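Local coordinates for protein putative isomerase (PDB 2PPG) that is a putative isomerase of the enolase superfamily, with an enolase-like N-terminal domain and a C-terminal TIM-barrel domain, and a precise role not established, at residues A169-L174 and A198-I203; A177-G182 and E206-A211; T21-K26 and E344-I349; A157-G162 and G238-E243; A233-G238 and S260-I265. All blocks are in the same frame, centred on the assembly; numbering follows the deposited sequence.

Contact 1 of 5, residues A169-L174 and A198-I203; sequences AKRAEL and AKEMEI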
# COMPACT_ATOMS: atom_id res chain seq x y z
N ALA A 169 -23.39 -37.66 -18.47
CA ALA A 169 -23.77 -38.88 -17.76
C ALA A 169 -22.75 -40.02 -17.89
O ALA A 169 -22.51 -40.77 -16.94
CB ALA A 169 -25.15 -39.34 -18.23
N LYS A 170 -22.16 -40.16 -19.08
CA LYS A 170 -21.11 -41.15 -19.27
C LYS A 170 -19.86 -40.81 -18.45
O LYS A 170 -19.19 -41.72 -17.93
CB LYS A 170 -20.78 -41.35 -20.76
CG LYS A 170 -21.70 -42.37 -21.45
CD LYS A 170 -21.09 -43.02 -22.72
CE LYS A 170 -21.77 -42.57 -24.04
NZ LYS A 170 -20.93 -41.64 -24.86
N ARG A 171 -19.56 -39.52 -18.30
CA ARG A 171 -18.41 -39.10 -17.49
C ARG A 171 -18.66 -39.31 -15.99
O ARG A 171 -17.77 -39.75 -15.25
CB ARG A 171 -18.04 -37.65 -17.79
CG ARG A 171 -17.54 -37.41 -19.21
CD ARG A 171 -16.96 -36.03 -19.36
NE ARG A 171 -17.98 -34.98 -19.33
CZ ARG A 171 -18.59 -34.52 -20.41
NH1 ARG A 171 -18.31 -35.02 -21.61
NH2 ARG A 171 -19.50 -33.55 -20.29
N ALA A 172 -19.88 -39.01 -15.56
CA ALA A 172 -20.29 -39.23 -14.18
C ALA A 172 -20.16 -40.69 -13.84
O ALA A 172 -19.70 -41.05 -12.76
CB ALA A 172 -21.72 -38.77 -13.97
N GLU A 173 -20.57 -41.54 -14.78
CA GLU A 173 -20.47 -42.98 -14.58
C GLU A 173 -19.02 -43.42 -14.44
O GLU A 173 -18.72 -44.28 -13.61
CB GLU A 173 -21.17 -43.77 -15.69
CG GLU A 173 -22.63 -44.05 -15.37
CD GLU A 173 -22.81 -44.71 -14.01
OE1 GLU A 173 -22.17 -45.76 -13.76
OE2 GLU A 173 -23.60 -44.18 -13.19
N LEU A 174 -18.14 -42.82 -15.23
CA LEU A 174 -16.72 -43.12 -15.12
C LEU A 174 -16.24 -42.75 -13.73
O LEU A 174 -15.61 -43.56 -13.06
CB LEU A 174 -15.90 -42.41 -16.20
CG LEU A 174 -14.46 -42.94 -16.32
CD1 LEU A 174 -14.42 -44.47 -16.20
CD2 LEU A 174 -13.80 -42.49 -17.61
N ALA A 198 -21.23 -25.69 -14.90
CA ALA A 198 -22.26 -25.70 -13.86
C ALA A 198 -23.05 -27.00 -13.86
O ALA A 198 -23.28 -27.61 -12.81
CB ALA A 198 -23.20 -24.50 -14.00
N LYS A 199 -23.46 -27.43 -15.05
CA LYS A 199 -24.26 -28.64 -15.19
C LYS A 199 -23.39 -29.85 -14.91
O LYS A 199 -23.89 -30.90 -14.49
CB LYS A 199 -24.87 -28.74 -16.59
CG LYS A 199 -26.00 -27.75 -16.88
CD LYS A 199 -26.57 -27.97 -18.29
CE LYS A 199 -27.02 -26.67 -18.98
NZ LYS A 199 -28.45 -26.34 -18.70
N GLU A 200 -22.09 -29.70 -15.14
CA GLU A 200 -21.12 -30.76 -14.92
C GLU A 200 -20.93 -31.06 -13.42
O GLU A 200 -20.87 -32.23 -13.01
CB GLU A 200 -19.78 -30.39 -15.56
CG GLU A 200 -18.90 -31.58 -15.92
CD GLU A 200 -19.25 -32.19 -17.27
OE1 GLU A 200 -20.06 -31.58 -18.02
OE2 GLU A 200 -18.71 -33.27 -17.59
N MSE A 201 -20.85 -29.99 -12.61
CA MSE A 201 -20.78 -30.11 -11.14
C MSE A 201 -22.06 -30.72 -10.59
O MSE A 201 -22.03 -31.68 -9.83
CB MSE A 201 -20.55 -28.75 -10.50
CG MSE A 201 -19.11 -28.28 -10.50
SE MSE A 201 -17.91 -29.24 -9.27
CE MSE A 201 -18.88 -29.09 -7.58
N GLU A 202 -23.18 -30.14 -11.00
CA GLU A 202 -24.49 -30.67 -10.68
C GLU A 202 -24.56 -32.20 -10.77
O GLU A 202 -24.95 -32.86 -9.80
CB GLU A 202 -25.52 -30.03 -11.62
CG GLU A 202 -26.97 -30.27 -11.26
CD GLU A 202 -27.89 -29.36 -12.06
OE1 GLU A 202 -28.59 -28.53 -11.43
OE2 GLU A 202 -27.89 -29.46 -13.31
N ILE A 203 -24.19 -32.75 -11.93
CA ILE A 203 -24.35 -34.18 -12.17
C ILE A 203 -23.33 -35.00 -11.40
O ILE A 203 -23.70 -35.99 -10.77
CB ILE A 203 -24.40 -34.55 -13.68
CG1 ILE A 203 -25.22 -35.81 -13.87
CG2 ILE A 203 -23.00 -34.72 -14.28
CD1 ILE A 203 -25.68 -36.05 -15.28
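The guanidinium of R171 takes the carboxylate of E200 at its edge, and the two flat groups lie only 21° from coplanar. This salt bridge joins helices 168-180 and 197-208, consecutive outer helices of the enolase-type TIM barrel, whose axes pass 10.1 Å apart here at a crossing angle of -43°. R171 uses its NE side. NE reaches OE2 of E200 at 2.5 Å, coming in nearly along the C-O bond of that oxygen. NH2 of R171 is shared, bonding OE1 of E200 at 3.1 Å and OE2 at 2.8 Å, both through syn lone pairs. With two donors on OE2 and one on OE1, the carboxylate is held edge-on, close to the plane of the guanidinium. A bend at chi2 (84°) turns the end of E200 across to its partner. The remaining terminal nitrogen, NH1 of R171, has its own acceptor in the E165 carbonyl, which further limits rotation of the group. Beside the charged pair the helices meet through an apolar patch built on I203, which also touches R168. A172 CB lies 4.3 Å from I203 CG2, and one turn earlier A169 CA sits 4.2 Å from I203 CD1.

Contact 2 of 5, residues A177-G182 and E206-A211; sequences AWQAKG and ERLGPA
Q179 and L208 carry this contact between the C-terminal ends of two neighbouring outer helices of the TIM barrel, 168-180 and 197-208. Its polar part is a single, nearly straight hydrogen bond: Q179 NE2 donates to L208 O over 3.0 Å, with an N-H...O angle of 170°. The donor lies in the carbonyl plane, on a lone pair of L208 O, and that oxygen in turn lies almost in the plane of the Q179 amide. L208 is the last helical residue before G209 takes positive phi, so the glutamine grips a carbonyl of the final turn. A fully extended side chain, with CG anti to the backbone N at chi1 -179°, lets Q179 span the gap between helices. Q179 starts close to its own helix end, where G182 closes a Schellman motif.

The van der Waals part involves the same two side chains, which run alongside one another, pointing opposite ways. L208 CD2 packs 3.5 Å from Q179 OE1, and L208 also rests on A175, A176 and F186. An ionic link lies close by, as R207 bridges to E173 one helix over. On the same side of the amide as CD2, L208 CB comes within 4.0 Å of Q179 NE2.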
# COMPACT_ATOMS: atom_id res chain seq x y z
N ALA A 177 -17.21 -45.36 -11.26
CA ALA A 177 -16.42 -46.58 -11.36
C ALA A 177 -15.15 -46.48 -10.52
O ALA A 177 -14.84 -47.37 -9.72
CB ALA A 177 -16.07 -46.86 -12.80
N TRP A 178 -14.42 -45.38 -10.69
CA TRP A 178 -13.20 -45.14 -9.92
C TRP A 178 -13.51 -44.88 -8.46
O TRP A 178 -12.67 -45.12 -7.59
CB TRP A 178 -12.42 -43.98 -10.51
CG TRP A 178 -11.69 -44.40 -11.72
CD1 TRP A 178 -12.03 -44.15 -13.01
CD2 TRP A 178 -10.50 -45.19 -11.76
NE1 TRP A 178 -11.11 -44.72 -13.86
CE2 TRP A 178 -10.16 -45.37 -13.12
CE3 TRP A 178 -9.69 -45.77 -10.79
CZ2 TRP A 178 -9.05 -46.10 -13.52
CZ3 TRP A 178 -8.58 -46.49 -11.19
CH2 TRP A 178 -8.27 -46.65 -12.54
N GLN A 179 -14.73 -44.42 -8.18
CA GLN A 179 -15.15 -44.25 -6.79
C GLN A 179 -15.22 -45.62 -6.12
O GLN A 179 -14.75 -45.80 -5.00
CB GLN A 179 -16.51 -43.53 -6.72
CG GLN A 179 -17.01 -43.29 -5.29
CD GLN A 179 -18.34 -42.55 -5.25
OE1 GLN A 179 -19.24 -42.80 -6.06
NE2 GLN A 179 -18.47 -41.62 -4.31
N ALA A 180 -15.79 -46.59 -6.83
CA ALA A 180 -15.92 -47.95 -6.31
C ALA A 180 -14.54 -48.61 -6.13
O ALA A 180 -14.38 -49.49 -5.28
CB ALA A 180 -16.80 -48.79 -7.24
N LYS A 181 -13.56 -48.16 -6.91
CA LYS A 181 -12.19 -48.64 -6.76
C LYS A 181 -11.42 -47.98 -5.60
O LYS A 181 -10.25 -48.28 -5.39
CB LYS A 181 -11.43 -48.50 -8.07
CG LYS A 181 -11.69 -49.61 -9.07
CD LYS A 181 -11.39 -49.14 -10.49
CE LYS A 181 -11.38 -50.29 -11.47
NZ LYS A 181 -11.14 -49.80 -12.85
N GLY A 182 -12.08 -47.11 -4.85
CA GLY A 182 -11.49 -46.54 -3.63
C GLY A 182 -11.01 -45.09 -3.70
O GLY A 182 -10.29 -44.63 -2.81
N GLU A 206 -24.38 -35.11 -8.01
CA GLU A 206 -25.54 -35.97 -7.91
C GLU A 206 -25.09 -37.41 -7.91
O GLU A 206 -25.45 -38.18 -7.02
CB GLU A 206 -26.54 -35.71 -9.04
CG GLU A 206 -27.84 -36.52 -8.93
CD GLU A 206 -28.63 -36.20 -7.66
OE1 GLU A 206 -28.16 -35.35 -6.86
OE2 GLU A 206 -29.72 -36.79 -7.46
N ARG A 207 -24.27 -37.76 -8.90
CA ARG A 207 -23.82 -39.14 -9.07
C ARG A 207 -22.94 -39.66 -7.94
O ARG A 207 -23.02 -40.83 -7.59
CB ARG A 207 -23.11 -39.31 -10.42
CG ARG A 207 -22.78 -40.75 -10.79
CD ARG A 207 -24.04 -41.60 -10.89
NE ARG A 207 -23.77 -43.04 -10.94
CZ ARG A 207 -23.44 -43.77 -9.88
NH1 ARG A 207 -23.33 -43.20 -8.69
NH2 ARG A 207 -23.21 -45.07 -10.01
N LEU A 208 -22.12 -38.80 -7.35
CA LEU A 208 -21.10 -39.27 -6.41
C LEU A 208 -21.43 -39.12 -4.91
O LEU A 208 -20.83 -39.78 -4.07
CB LEU A 208 -19.74 -38.64 -6.72
CG LEU A 208 -19.25 -38.81 -8.15
CD1 LEU A 208 -17.85 -38.26 -8.32
CD2 LEU A 208 -19.29 -40.27 -8.54
N GLY A 209 -22.36 -38.24 -4.58
CA GLY A 209 -22.75 -38.06 -3.18
C GLY A 209 -22.09 -36.85 -2.55
O GLY A 209 -21.19 -36.24 -3.14
N PRO A 210 -22.52 -36.50 -1.33
CA PRO A 210 -22.10 -35.27 -0.65
C PRO A 210 -20.65 -35.24 -0.09
O PRO A 210 -20.13 -34.15 0.14
CB PRO A 210 -23.10 -35.14 0.51
CG PRO A 210 -24.13 -36.23 0.28
CD PRO A 210 -23.47 -37.28 -0.53
N ALA A 211 -20.03 -36.40 0.12
CA ALA A 211 -18.73 -36.47 0.83
C ALA A 211 -17.50 -36.28 -0.06
O ALA A 211 -16.45 -35.85 0.39
CB ALA A 211 -18.62 -37.80 1.62

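Contact 3 of 5, residues T21-K26 and E344-I349; sequences TPYLGK and EFQHSI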
# COMPACT_ATOMS: atom_id res chain seq x y z
N THR A 21 -7.37 -43.13 -28.08
CA THR A 21 -8.04 -41.85 -28.16
C THR A 21 -7.05 -40.75 -27.75
O THR A 21 -6.45 -40.83 -26.68
CB THR A 21 -9.28 -41.79 -27.23
OG1 THR A 21 -10.00 -43.02 -27.32
CG2 THR A 21 -10.19 -40.64 -27.61
N PRO A 22 -6.86 -39.75 -28.63
CA PRO A 22 -6.01 -38.60 -28.30
C PRO A 22 -6.39 -37.97 -26.95
O PRO A 22 -7.57 -37.88 -26.62
CB PRO A 22 -6.29 -37.62 -29.44
CG PRO A 22 -6.67 -38.49 -30.59
CD PRO A 22 -7.42 -39.65 -29.99
N TYR A 23 -5.37 -37.55 -26.20
CA TYR A 23 -5.53 -37.00 -24.85
C TYR A 23 -6.69 -36.00 -24.72
O TYR A 23 -6.96 -35.23 -25.64
CB TYR A 23 -4.20 -36.36 -24.39
CG TYR A 23 -4.20 -35.79 -22.99
CD1 TYR A 23 -3.97 -36.60 -21.88
CD2 TYR A 23 -4.41 -34.43 -22.78
CE1 TYR A 23 -3.97 -36.07 -20.60
CE2 TYR A 23 -4.42 -33.89 -21.50
CZ TYR A 23 -4.19 -34.72 -20.41
OH TYR A 23 -4.20 -34.19 -19.15
N LEU A 24 -7.38 -36.05 -23.58
CA LEU A 24 -8.42 -35.07 -23.23
C LEU A 24 -9.73 -35.30 -23.98
O LEU A 24 -10.68 -34.53 -23.84
CB LEU A 24 -7.90 -33.63 -23.46
CG LEU A 24 -8.37 -32.44 -22.63
CD1 LEU A 24 -7.19 -31.56 -22.29
CD2 LEU A 24 -9.44 -31.64 -23.37
N GLY A 25 -9.79 -36.37 -24.76
CA GLY A 25 -11.00 -36.72 -25.51
C GLY A 25 -10.87 -36.60 -27.02
O GLY A 25 -9.82 -36.22 -27.53
N LYS A 26 -11.95 -36.94 -27.72
CA LYS A 26 -12.00 -36.90 -29.18
C LYS A 26 -12.09 -35.46 -29.70
O LYS A 26 -12.72 -34.61 -29.06
CB LYS A 26 -13.18 -37.72 -29.70
CG LYS A 26 -13.07 -39.21 -29.42
CD LYS A 26 -14.23 -40.00 -30.04
CE LYS A 26 -14.16 -41.48 -29.67
NZ LYS A 26 -15.34 -42.26 -30.16
N GLU A 344 -2.23 -35.46 -8.00
CA GLU A 344 -3.00 -35.82 -9.20
C GLU A 344 -2.67 -37.23 -9.69
O GLU A 344 -1.52 -37.67 -9.64
CB GLU A 344 -2.74 -34.81 -10.32
CG GLU A 344 -3.65 -34.96 -11.52
CD GLU A 344 -3.42 -33.92 -12.61
OE1 GLU A 344 -2.34 -33.30 -12.66
OE2 GLU A 344 -4.34 -33.72 -13.43
N PHE A 345 -3.70 -37.93 -10.16
CA PHE A 345 -3.52 -39.27 -10.72
C PHE A 345 -4.28 -39.43 -12.04
O PHE A 345 -5.53 -39.49 -12.07
CB PHE A 345 -3.95 -40.33 -9.70
CG PHE A 345 -4.11 -41.72 -10.27
CD1 PHE A 345 -3.04 -42.38 -10.88
CD2 PHE A 345 -5.31 -42.40 -10.14
CE1 PHE A 345 -3.19 -43.67 -11.36
CE2 PHE A 345 -5.46 -43.69 -10.62
CZ PHE A 345 -4.40 -44.33 -11.23
N GLN A 346 -3.51 -39.46 -13.12
CA GLN A 346 -4.00 -39.72 -14.46
C GLN A 346 -4.12 -41.23 -14.66
O GLN A 346 -3.21 -41.87 -15.17
CB GLN A 346 -3.02 -39.16 -15.49
CG GLN A 346 -2.69 -37.67 -15.35
CD GLN A 346 -3.59 -36.79 -16.21
OE1 GLN A 346 -4.31 -37.29 -17.06
NE2 GLN A 346 -3.54 -35.48 -15.97
N HIS A 347 -5.25 -41.78 -14.26
CA HIS A 347 -5.55 -43.20 -14.44
C HIS A 347 -5.35 -43.67 -15.89
O HIS A 347 -4.73 -44.70 -16.14
CB HIS A 347 -6.99 -43.47 -13.99
CG HIS A 347 -7.99 -42.58 -14.65
ND1 HIS A 347 -8.77 -43.00 -15.71
CD2 HIS A 347 -8.30 -41.28 -14.44
CE1 HIS A 347 -9.53 -42.00 -16.11
NE2 HIS A 347 -9.27 -40.94 -15.36
N SER A 348 -5.87 -42.90 -16.83
CA SER A 348 -5.83 -43.24 -18.25
C SER A 348 -4.41 -43.34 -18.83
O SER A 348 -4.21 -43.90 -19.91
CB SER A 348 -6.67 -42.23 -19.04
OG SER A 348 -6.55 -40.93 -18.48
N ILE A 349 -3.43 -42.79 -18.11
CA ILE A 349 -2.02 -42.86 -18.50
C ILE A 349 -1.29 -43.92 -17.68
O ILE A 349 -0.56 -44.75 -18.22
CB ILE A 349 -1.30 -41.50 -18.31
CG1 ILE A 349 -1.92 -40.43 -19.22
CG2 ILE A 349 0.20 -41.62 -18.59
CD1 ILE A 349 -1.68 -39.00 -18.73
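Y23 meets Q346 and I349 from more than 300 residues away in sequence, as a lone aromatic side chain sent from a turn to the mouth of the TIM barrel. Its loop follows strand 7-17, and in relatives of the enolase superfamily such a loop of the N-terminal domain closes over the barrel; the placement here is consistent with that. P22 to G25 form a type II beta turn, with Y23 at its first corner and its carbonyl bound by R41. With CG anti to the backbone N (chi1 -178°), the ring reaches out to the segment where strand 343-345 gives way to helix 347-350. Q346, at the N-cap position, brings its amide to the ring edge: OE1 lies 3.8 Å from Y23 CE1, with the two planes 38° apart. Y23 OH stands 3.5 Å from Q346 NE2, a nitrogen already bonded to the A319 carbonyl, which helps fix the amide. The apolar part is slight, I349 CD1 touching Y23 CE1 at 4.2 Å.

Contact 4 of 5, residues A157-G162 and G238-E243; sequences AAYISG and GLWFAE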
# COMPACT_ATOMS: atom_id res chain seq x y z
N ALA A 157 -2.34 -39.57 -0.83
CA ALA A 157 -3.69 -39.54 -1.39
C ALA A 157 -3.61 -39.13 -2.86
O ALA A 157 -2.81 -38.27 -3.24
CB ALA A 157 -4.59 -38.60 -0.59
N ALA A 158 -4.42 -39.79 -3.70
CA ALA A 158 -4.43 -39.51 -5.13
C ALA A 158 -5.81 -39.01 -5.50
O ALA A 158 -6.79 -39.36 -4.85
CB ALA A 158 -4.10 -40.75 -5.91
N TYR A 159 -5.91 -38.20 -6.54
CA TYR A 159 -7.25 -37.88 -7.04
C TYR A 159 -7.33 -38.19 -8.51
O TYR A 159 -6.36 -38.02 -9.25
CB TYR A 159 -7.65 -36.43 -6.76
CG TYR A 159 -6.91 -35.36 -7.54
CD1 TYR A 159 -7.32 -35.01 -8.82
CD2 TYR A 159 -5.85 -34.67 -6.97
CE1 TYR A 159 -6.68 -34.03 -9.53
CE2 TYR A 159 -5.21 -33.68 -7.67
CZ TYR A 159 -5.63 -33.36 -8.96
OH TYR A 159 -5.00 -32.37 -9.69
N ILE A 160 -8.50 -38.67 -8.92
CA ILE A 160 -8.81 -39.00 -10.30
C ILE A 160 -8.92 -37.73 -11.12
O ILE A 160 -9.71 -36.84 -10.82
CB ILE A 160 -10.14 -39.76 -10.39
CG1 ILE A 160 -10.03 -41.10 -9.68
CG2 ILE A 160 -10.53 -39.97 -11.85
CD1 ILE A 160 -9.17 -42.08 -10.44
N SER A 161 -8.11 -37.66 -12.17
CA SER A 161 -8.05 -36.50 -13.04
C SER A 161 -8.48 -36.93 -14.42
O SER A 161 -8.06 -37.98 -14.90
CB SER A 161 -6.63 -35.98 -13.12
OG SER A 161 -6.59 -34.75 -13.82
N GLY A 162 -9.32 -36.11 -15.05
CA GLY A 162 -9.78 -36.39 -16.41
C GLY A 162 -10.78 -37.53 -16.55
O GLY A 162 -10.57 -38.65 -16.06
N GLY A 238 -20.49 -27.55 -4.34
CA GLY A 238 -19.41 -27.97 -3.45
C GLY A 238 -18.07 -28.11 -4.16
O GLY A 238 -17.65 -29.22 -4.48
N LEU A 239 -17.42 -26.97 -4.41
CA LEU A 239 -16.20 -26.95 -5.22
C LEU A 239 -14.93 -27.04 -4.37
O LEU A 239 -14.69 -26.19 -3.51
CB LEU A 239 -16.18 -25.71 -6.15
CG LEU A 239 -15.10 -25.56 -7.24
CD1 LEU A 239 -15.04 -26.71 -8.25
CD2 LEU A 239 -15.28 -24.23 -7.96
N TRP A 240 -14.15 -28.09 -4.60
CA TRP A 240 -12.88 -28.35 -3.93
C TRP A 240 -11.84 -27.30 -4.30
O TRP A 240 -11.35 -26.57 -3.44
CB TRP A 240 -12.40 -29.75 -4.31
CG TRP A 240 -11.11 -30.20 -3.69
CD1 TRP A 240 -10.54 -29.73 -2.53
CD2 TRP A 240 -10.26 -31.23 -4.17
NE1 TRP A 240 -9.36 -30.39 -2.29
CE2 TRP A 240 -9.16 -31.32 -3.28
CE3 TRP A 240 -10.29 -32.08 -5.29
CZ2 TRP A 240 -8.12 -32.24 -3.46
CZ3 TRP A 240 -9.26 -32.99 -5.47
CH2 TRP A 240 -8.19 -33.06 -4.56
N PHE A 241 -11.49 -27.21 -5.58
CA PHE A 241 -10.61 -26.13 -6.01
C PHE A 241 -10.73 -25.71 -7.48
O PHE A 241 -11.12 -26.50 -8.33
CB PHE A 241 -9.15 -26.40 -5.64
CG PHE A 241 -8.52 -27.57 -6.36
CD1 PHE A 241 -8.08 -27.46 -7.68
CD2 PHE A 241 -8.30 -28.78 -5.69
CE1 PHE A 241 -7.46 -28.53 -8.33
CE2 PHE A 241 -7.68 -29.86 -6.33
CZ PHE A 241 -7.26 -29.74 -7.64
N ALA A 242 -10.42 -24.45 -7.75
CA ALA A 242 -10.36 -23.92 -9.11
C ALA A 242 -8.90 -23.92 -9.57
O ALA A 242 -8.05 -23.31 -8.94
CB ALA A 242 -10.91 -22.53 -9.15
N GLU A 243 -8.62 -24.61 -10.66
CA GLU A 243 -7.27 -24.67 -11.22
C GLU A 243 -7.18 -23.82 -12.49
O GLU A 243 -8.14 -23.76 -13.27
CB GLU A 243 -6.89 -26.13 -11.52
CG GLU A 243 -5.74 -26.32 -12.51
CD GLU A 243 -5.30 -27.76 -12.63
OE1 GLU A 243 -5.65 -28.57 -11.75
OE2 GLU A 243 -4.59 -28.09 -13.61
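Y159 and W240 form the tight part of this contact, a T-shaped pair spanning the interior of the TIM barrel. The edge of the indole six-membered ring points at one face of the tyrosine, with centroids 5.3 Å apart and planes at 87°. W240 leads with two carbons: CH2 lies 3.7 Å from Y159 CD2, and CZ3 is 3.9 Å from Y159 CG. With chi1 at 70°, Y159 holds CG between its backbone N and carbonyl carbon, and its face is thereby offered to the indole. The tryptophan is backed in turn by F241, whose CD2 sits 3.5 Å above the centre of its ring.

Toward the tyrosine hydroxyl the fit slackens. F241 CZ approaches Y159 OH only at 4.0 Å, and E243 OE1 stays 4.4 Å from the same oxygen. K187 serves both polar ends, hydrogen-bonding Y159 OH and making a salt bridge to E243. The carboxylates of D217 and E269 lie close to E243; acidic clusters at successive barrel strand ends commonly make the metal site in this superfamily, though no such role is established here.

Y159 belongs to strand 155-161 and F241 to strand 241-243. Between them along the barrel wall run the parallel strands 185-189 and 213-217, whose S185 and A215 touch W240, while strand 343-345 flanks strand 155-161 on its other side.

Contact 5 of 5, residues A233-G238 and S260-I265; sequences AMEPHG and SVSTAI
E235 reaches T263 by keeping its side chain extended beyond CG (chi2 169°), while T263 turns OG1 beside its own backbone N (chi1 -65°), where hydroxyl and N-H can serve one acceptor. The site belongs to the TIM barrel: E235 lies near the C-terminal end of helix 224-234, and T263 in the connection from helix 251-260 toward strand 264-267. One carboxylate oxygen does all the work. T263 OG1 donates to E235 OE2 at 2.7 Å, from above the carboxylate plane and 36° out of it. Two weak bonds add to this: T263 N reaches E235 OE2 at 3.4 Å, and S262 OG lies 3.5 Å from that same OE2. The loop so gathers three donors of two successive residues around a single charged atom, tying the end of one outer helix to the approach of strand 264-267. G238 N bonds back to E235 O at 3.0 Å, bracing the turn from which the glutamate projects. V261 and T263 also pack on I231 of helix 224-234, and S262 touches K232 of the second subunit, so the loop lies at a subunit interface. Beside the three donors, V261 CB approaches E235 OE2 to 3.9 Å.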
# COMPACT_ATOMS: atom_id res chain seq x y z
N ALA A 233 -20.86 -20.19 -9.96
CA ALA A 233 -21.95 -20.99 -10.50
C ALA A 233 -21.83 -22.44 -10.03
O ALA A 233 -22.83 -23.15 -9.91
CB ALA A 233 -21.97 -20.92 -12.01
N MSE A 234 -20.59 -22.85 -9.76
CA MSE A 234 -20.26 -24.21 -9.38
C MSE A 234 -20.28 -24.41 -7.87
O MSE A 234 -20.41 -25.54 -7.40
CB MSE A 234 -18.86 -24.57 -9.89
CG MSE A 234 -18.77 -24.87 -11.36
SE MSE A 234 -16.95 -25.39 -11.91
CE MSE A 234 -16.10 -23.65 -11.84
N GLU A 235 -20.14 -23.33 -7.12
CA GLU A 235 -20.00 -23.39 -5.66
C GLU A 235 -21.19 -23.97 -4.88
O GLU A 235 -20.99 -24.67 -3.90
CB GLU A 235 -19.57 -22.04 -5.08
CG GLU A 235 -18.06 -21.83 -5.08
CD GLU A 235 -17.62 -20.39 -4.76
OE1 GLU A 235 -18.22 -19.44 -5.29
OE2 GLU A 235 -16.65 -20.21 -4.00
N PRO A 236 -22.44 -23.68 -5.29
CA PRO A 236 -23.55 -24.35 -4.60
C PRO A 236 -23.44 -25.88 -4.60
O PRO A 236 -23.96 -26.54 -3.70
CB PRO A 236 -24.79 -23.88 -5.37
CG PRO A 236 -24.29 -23.26 -6.64
CD PRO A 236 -22.93 -22.74 -6.32
N HIS A 237 -22.74 -26.43 -5.60
CA HIS A 237 -22.51 -27.88 -5.69
C HIS A 237 -21.32 -28.43 -4.88
O HIS A 237 -21.17 -29.64 -4.75
CB HIS A 237 -22.42 -28.29 -7.15
CG HIS A 237 -23.60 -27.85 -7.95
ND1 HIS A 237 -24.88 -28.31 -7.69
CD2 HIS A 237 -23.72 -26.96 -8.96
CE1 HIS A 237 -25.73 -27.74 -8.52
NE2 HIS A 237 -25.05 -26.91 -9.30
N GLY A 238 -20.49 -27.55 -4.34
CA GLY A 238 -19.41 -27.97 -3.45
C GLY A 238 -18.07 -28.11 -4.16
O GLY A 238 -17.65 -29.22 -4.48
N SER A 260 -12.13 -12.83 -4.61
CA SER A 260 -13.57 -12.69 -4.85
C SER A 260 -14.40 -13.94 -4.57
O SER A 260 -15.62 -13.89 -4.61
CB SER A 260 -13.82 -12.23 -6.28
OG SER A 260 -13.10 -11.05 -6.58
N VAL A 261 -13.75 -15.07 -4.29
CA VAL A 261 -14.47 -16.32 -4.03
C VAL A 261 -13.88 -17.05 -2.83
O VAL A 261 -12.69 -16.94 -2.55
CB VAL A 261 -14.44 -17.26 -5.26
CG1 VAL A 261 -15.24 -16.67 -6.40
CG2 VAL A 261 -12.99 -17.53 -5.71
N SER A 262 -14.69 -17.81 -2.11
CA SER A 262 -14.15 -18.52 -0.96
C SER A 262 -13.36 -19.77 -1.38
O SER A 262 -12.57 -20.30 -0.60
CB SER A 262 -15.25 -18.86 0.04
OG SER A 262 -16.25 -19.63 -0.59
N THR A 263 -13.56 -20.21 -2.62
CA THR A 263 -12.91 -21.38 -3.17
C THR A 263 -11.40 -21.23 -3.32
O THR A 263 -10.89 -20.18 -3.78
CB THR A 263 -13.46 -21.71 -4.57
OG1 THR A 263 -14.83 -22.09 -4.46
CG2 THR A 263 -12.68 -22.86 -5.22
N ALA A 264 -10.69 -22.28 -2.93
CA ALA A 264 -9.26 -22.35 -3.01
C ALA A 264 -8.80 -22.27 -4.48
O ALA A 264 -9.39 -22.91 -5.34
CB ALA A 264 -8.79 -23.61 -2.37
N ILE A 265 -7.78 -21.48 -4.76
CA ILE A 265 -7.32 -21.28 -6.13
C ILE A 265 -6.00 -21.99 -6.33
O ILE A 265 -5.07 -21.79 -5.56
CB ILE A 265 -7.12 -19.78 -6.48
CG1 ILE A 265 -8.45 -19.02 -6.39
CG2 ILE A 265 -6.51 -19.62 -7.85
CD1 ILE A 265 -9.57 -19.68 -7.10

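Contacts 1 and 2 hold the same pair of outer helices, 168-180 and 197-208, and the E173-R207 salt bridge runs from one to the other. The first is buried and ionic; the second, at the helix ends, is partly buried and relies on a neutral amide. Contact 4 lies in the barrel interior and is chiefly aromatic. It shares G238 with contact 5, a partly buried carboxylate-hydroxyl link at the periphery, and their strands 241-243 and 264-267 are neighbours. Contact 3 is buried too, but alone brings in the N-terminal loop. It meets contact 4 through neighbouring strands 343-345 and 155-161, E344 bonding to S161.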